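Local atomic coordinates of alpha-1,6-mannanase (PDB entry 4V1S), a protein that probably hydrolyses alpha-1,6-linked mannan chains as a family 76 glycoside hydrolase of a gut Bacteroides. Residues S175-F189 with Q199-C212. Sequence-based numbering, arbitrary orientation.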
# COMPACT_ATOMS: atom_id res chain seq x y z
N SER A 175 -4.83 -14.28 2.13
CA SER A 175 -5.68 -13.46 1.24
C SER A 175 -6.41 -14.37 0.22
O SER A 175 -7.60 -14.19 -0.09
CB SER A 175 -4.87 -12.40 0.51
OG SER A 175 -4.29 -11.47 1.40
N LEU A 176 -5.67 -15.33 -0.34
CA LEU A 176 -6.27 -16.20 -1.35
C LEU A 176 -7.35 -17.14 -0.78
O LEU A 176 -8.25 -17.59 -1.53
CB LEU A 176 -5.20 -17.02 -2.08
CG LEU A 176 -4.36 -16.24 -3.07
CD1 LEU A 176 -3.12 -17.03 -3.45
CD2 LEU A 176 -5.13 -15.82 -4.33
N SER A 177 -7.31 -17.36 0.54
CA SER A 177 -8.31 -18.20 1.17
C SER A 177 -9.64 -17.42 1.27
O SER A 177 -10.68 -18.01 1.55
CB SER A 177 -7.90 -18.68 2.57
OG SER A 177 -7.98 -17.65 3.57
N GLY A 178 -9.60 -16.10 1.02
CA GLY A 178 -10.85 -15.31 1.04
C GLY A 178 -11.57 -15.29 -0.30
O GLY A 178 -12.62 -14.68 -0.42
N GLU A 179 -11.00 -15.93 -1.29
CA GLU A 179 -11.59 -16.07 -2.63
C GLU A 179 -12.47 -17.32 -2.68
O GLU A 179 -12.07 -18.41 -2.27
CB GLU A 179 -10.51 -16.23 -3.72
CG GLU A 179 -11.06 -16.15 -5.13
CD GLU A 179 -10.08 -16.52 -6.23
OE1 GLU A 179 -8.91 -16.86 -5.94
OE2 GLU A 179 -10.49 -16.44 -7.42
N ASP A 180 -13.66 -17.16 -3.21
CA ASP A 180 -14.53 -18.30 -3.50
C ASP A 180 -15.53 -17.85 -4.58
O ASP A 180 -15.43 -16.73 -5.08
CB ASP A 180 -15.20 -18.89 -2.24
CG ASP A 180 -16.14 -17.91 -1.57
OD1 ASP A 180 -16.66 -17.00 -2.27
OD2 ASP A 180 -16.36 -18.06 -0.36
N ASN A 181 -16.45 -18.73 -4.95
CA ASN A 181 -17.39 -18.43 -6.04
C ASN A 181 -18.68 -17.72 -5.64
O ASN A 181 -19.58 -17.58 -6.45
CB ASN A 181 -17.64 -19.69 -6.87
CG ASN A 181 -16.58 -19.88 -7.92
OD1 ASN A 181 -16.01 -20.98 -8.08
ND2 ASN A 181 -16.29 -18.82 -8.65
N VAL A 182 -18.76 -17.25 -4.40
CA VAL A 182 -19.85 -16.34 -4.00
C VAL A 182 -19.66 -15.09 -4.85
O VAL A 182 -18.53 -14.62 -5.02
CB VAL A 182 -19.82 -16.10 -2.48
CG1 VAL A 182 -20.81 -15.03 -2.05
CG2 VAL A 182 -20.11 -17.43 -1.76
N LEU A 183 -20.75 -14.61 -5.45
CA LEU A 183 -20.70 -13.53 -6.45
C LEU A 183 -19.90 -13.87 -7.70
O LEU A 183 -19.61 -12.97 -8.51
CB LEU A 183 -20.17 -12.21 -5.83
CG LEU A 183 -21.04 -11.63 -4.71
CD1 LEU A 183 -20.43 -10.34 -4.18
CD2 LEU A 183 -22.47 -11.39 -5.15
N GLY A 184 -19.55 -15.14 -7.88
CA GLY A 184 -18.81 -15.57 -9.06
C GLY A 184 -17.31 -15.43 -8.98
O GLY A 184 -16.61 -15.72 -9.94
N GLY A 185 -16.81 -15.05 -7.81
CA GLY A 185 -15.39 -14.79 -7.64
C GLY A 185 -15.17 -13.67 -6.66
O GLY A 185 -16.07 -13.25 -5.96
N GLY A 186 -13.94 -13.17 -6.61
CA GLY A 186 -13.62 -12.07 -5.72
C GLY A 186 -13.37 -12.52 -4.30
O GLY A 186 -13.54 -13.70 -3.95
N ILE A 187 -12.95 -11.56 -3.49
CA ILE A 187 -12.43 -11.82 -2.15
C ILE A 187 -13.18 -10.95 -1.14
O ILE A 187 -13.34 -9.75 -1.33
CB ILE A 187 -10.90 -11.55 -2.11
CG1 ILE A 187 -10.20 -12.52 -3.05
CG2 ILE A 187 -10.32 -11.65 -0.67
CD1 ILE A 187 -8.72 -12.25 -3.25
N TYR A 188 -13.62 -11.59 -0.05
CA TYR A 188 -14.31 -10.91 1.02
C TYR A 188 -13.43 -9.85 1.65
O TYR A 188 -12.21 -9.98 1.69
CB TYR A 188 -14.73 -11.89 2.12
CG TYR A 188 -15.63 -12.99 1.67
CD1 TYR A 188 -17.01 -12.80 1.54
CD2 TYR A 188 -15.11 -14.24 1.36
CE1 TYR A 188 -17.82 -13.83 1.11
CE2 TYR A 188 -15.92 -15.26 0.94
CZ TYR A 188 -17.27 -15.05 0.81
OH TYR A 188 -18.06 -16.07 0.39
N PHE A 189 -14.05 -8.81 2.21
CA PHE A 189 -13.27 -7.87 2.97
C PHE A 189 -12.57 -8.51 4.15
O PHE A 189 -11.39 -8.26 4.36
CB PHE A 189 -14.20 -6.76 3.49
CG PHE A 189 -13.50 -5.63 4.19
CD1 PHE A 189 -12.44 -4.96 3.59
CD2 PHE A 189 -13.86 -5.28 5.49
CE1 PHE A 189 -11.78 -3.95 4.25
CE2 PHE A 189 -13.22 -4.24 6.16
CZ PHE A 189 -12.16 -3.58 5.54
N GLN A 199 -19.47 -8.66 2.07
CA GLN A 199 -19.15 -7.99 0.83
C GLN A 199 -17.79 -8.42 0.33
O GLN A 199 -16.95 -8.89 1.11
CB GLN A 199 -19.20 -6.46 1.01
CG GLN A 199 -18.25 -5.95 2.09
CD GLN A 199 -18.50 -4.51 2.43
OE1 GLN A 199 -19.42 -4.16 3.20
NE2 GLN A 199 -17.69 -3.65 1.84
N LYS A 200 -17.59 -8.25 -0.98
CA LYS A 200 -16.32 -8.48 -1.65
C LYS A 200 -15.84 -7.16 -2.25
O LYS A 200 -16.63 -6.39 -2.77
CB LYS A 200 -16.43 -9.59 -2.72
CG LYS A 200 -16.77 -10.93 -2.09
CD LYS A 200 -16.65 -12.06 -3.08
CE LYS A 200 -16.67 -13.42 -2.38
NZ LYS A 200 -16.28 -14.52 -3.32
N ASN A 201 -14.55 -6.92 -2.15
CA ASN A 201 -13.99 -5.56 -2.21
C ASN A 201 -12.84 -5.45 -3.22
O ASN A 201 -11.99 -6.34 -3.32
CB ASN A 201 -13.51 -5.12 -0.81
CG ASN A 201 -14.64 -5.06 0.19
OD1 ASN A 201 -15.00 -3.97 0.70
ND2 ASN A 201 -15.24 -6.20 0.45
N THR A 202 -12.86 -4.36 -3.98
CA THR A 202 -11.84 -4.10 -4.94
C THR A 202 -10.45 -4.14 -4.30
O THR A 202 -9.55 -4.72 -4.88
CB THR A 202 -12.06 -2.74 -5.61
OG1 THR A 202 -13.35 -2.75 -6.23
CG2 THR A 202 -10.98 -2.48 -6.64
N ILE A 203 -10.31 -3.57 -3.12
CA ILE A 203 -8.97 -3.50 -2.52
C ILE A 203 -8.44 -4.91 -2.27
O ILE A 203 -7.25 -5.16 -2.48
CB ILE A 203 -8.88 -2.61 -1.26
CG1 ILE A 203 -7.42 -2.45 -0.82
CG2 ILE A 203 -9.76 -3.14 -0.13
CD1 ILE A 203 -6.52 -1.78 -1.85
N CYS A 204 -9.31 -5.82 -1.85
CA CYS A 204 -8.90 -7.20 -1.67
C CYS A 204 -8.45 -7.86 -2.99
O CYS A 204 -7.41 -8.50 -3.00
CB CYS A 204 -10.02 -8.01 -1.03
SG CYS A 204 -10.52 -7.36 0.56
N SER A 205 -9.21 -7.67 -4.08
CA SER A 205 -8.74 -8.09 -5.39
C SER A 205 -7.36 -7.52 -5.69
O SER A 205 -6.44 -8.25 -6.08
CB SER A 205 -9.67 -7.62 -6.50
OG SER A 205 -10.90 -8.34 -6.51
N ALA A 206 -7.24 -6.21 -5.53
CA ALA A 206 -6.09 -5.48 -6.04
C ALA A 206 -4.78 -5.80 -5.31
O ALA A 206 -3.74 -6.06 -5.94
CB ALA A 206 -6.39 -3.98 -6.02
N VAL A 207 -4.80 -5.81 -3.98
CA VAL A 207 -3.58 -6.15 -3.27
C VAL A 207 -3.24 -7.65 -3.43
O VAL A 207 -2.07 -8.05 -3.40
CB VAL A 207 -3.60 -5.78 -1.77
CG1 VAL A 207 -3.73 -4.28 -1.60
CG2 VAL A 207 -4.66 -6.53 -0.97
N THR A 208 -4.26 -8.49 -3.57
CA THR A 208 -4.00 -9.90 -3.79
C THR A 208 -3.38 -10.12 -5.20
O THR A 208 -2.42 -10.88 -5.34
CB THR A 208 -5.27 -10.73 -3.56
OG1 THR A 208 -5.72 -10.56 -2.24
CG2 THR A 208 -5.04 -12.20 -3.78
N MET A 209 -3.91 -9.43 -6.22
CA MET A 209 -3.32 -9.48 -7.52
C MET A 209 -1.87 -9.03 -7.54
O MET A 209 -1.01 -9.70 -8.12
CB MET A 209 -4.11 -8.63 -8.53
CG MET A 209 -5.46 -9.25 -8.91
SD MET A 209 -6.62 -8.09 -9.69
CE MET A 209 -5.56 -7.33 -10.90
N LEU A 210 -1.58 -7.91 -6.89
CA LEU A 210 -0.22 -7.40 -6.91
C LEU A 210 0.71 -8.37 -6.17
O LEU A 210 1.81 -8.65 -6.64
CB LEU A 210 -0.15 -5.99 -6.32
CG LEU A 210 1.24 -5.37 -6.40
CD1 LEU A 210 1.75 -5.27 -7.83
CD2 LEU A 210 1.24 -3.98 -5.78
N SER A 211 0.26 -8.90 -5.04
CA SER A 211 1.04 -9.88 -4.28
C SER A 211 1.32 -11.12 -5.13
O SER A 211 2.45 -11.64 -5.16
CB SER A 211 0.30 -10.29 -3.01
OG SER A 211 0.14 -9.22 -2.09
N CYS A 212 0.27 -11.61 -5.80
CA CYS A 212 0.41 -12.76 -6.70
C CYS A 212 1.46 -12.49 -7.78
O CYS A 212 2.30 -13.34 -8.05
CB CYS A 212 -0.93 -13.10 -7.38
SG CYS A 212 -2.09 -14.03 -6.37
O HOH W 1 -12.57 -8.92 -4.37
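Lys200 reaches into the loop 180-186, its CG anti to the carbonyl carbon (chi1 -64°) and the chain extended beyond, and four oxygens hold NZ there. NZ forms a salt bridge with Asp180 OD1 at 2.7 Å. It donates to Val182 O, Gly185 O and Gly186 O, standing above both glycine carbonyl planes. Asp180 OD1 takes NZ on one carboxylate face and Val182 N on the other; the Val182 bond closes an Asx turn. Lys200 CE sits over the centre of one face of the Tyr188 ring, 3.7 Å from the centroid, and NZ makes a cation-pi contact 24° off the normal. Tyr188 OH donates to the syn lone pair of Asp180 OD2, in plane at the ring edge. With an alanine at Lys200, Asp180 is likely to lose its charged mate, and three carbonyls and the Tyr188 face their common partner. The contact links the loop after helix 162-177 to strand 199-201 and helix 202-219 of the helix-rich family 76 fold. Tyr188 and Lys200 form a single beta bridge, flanked by the bonds Asn201 N to Ile187 O and Phe189 N to Gln199 O. Ile187 and Thr208 meet tip to tip, Ile187 CD1 3.7 Å from Thr208 CG2. Leu176 CD2 comes equally near Thr208 CG2. Phe189 CB lies 3.3 Å from Asn201 ND2, ring and amide planes 37° apart. Asn201 OD1 accepts from Gln199 NE2 and bonds a glycerol, probably from the crystallisation liquor.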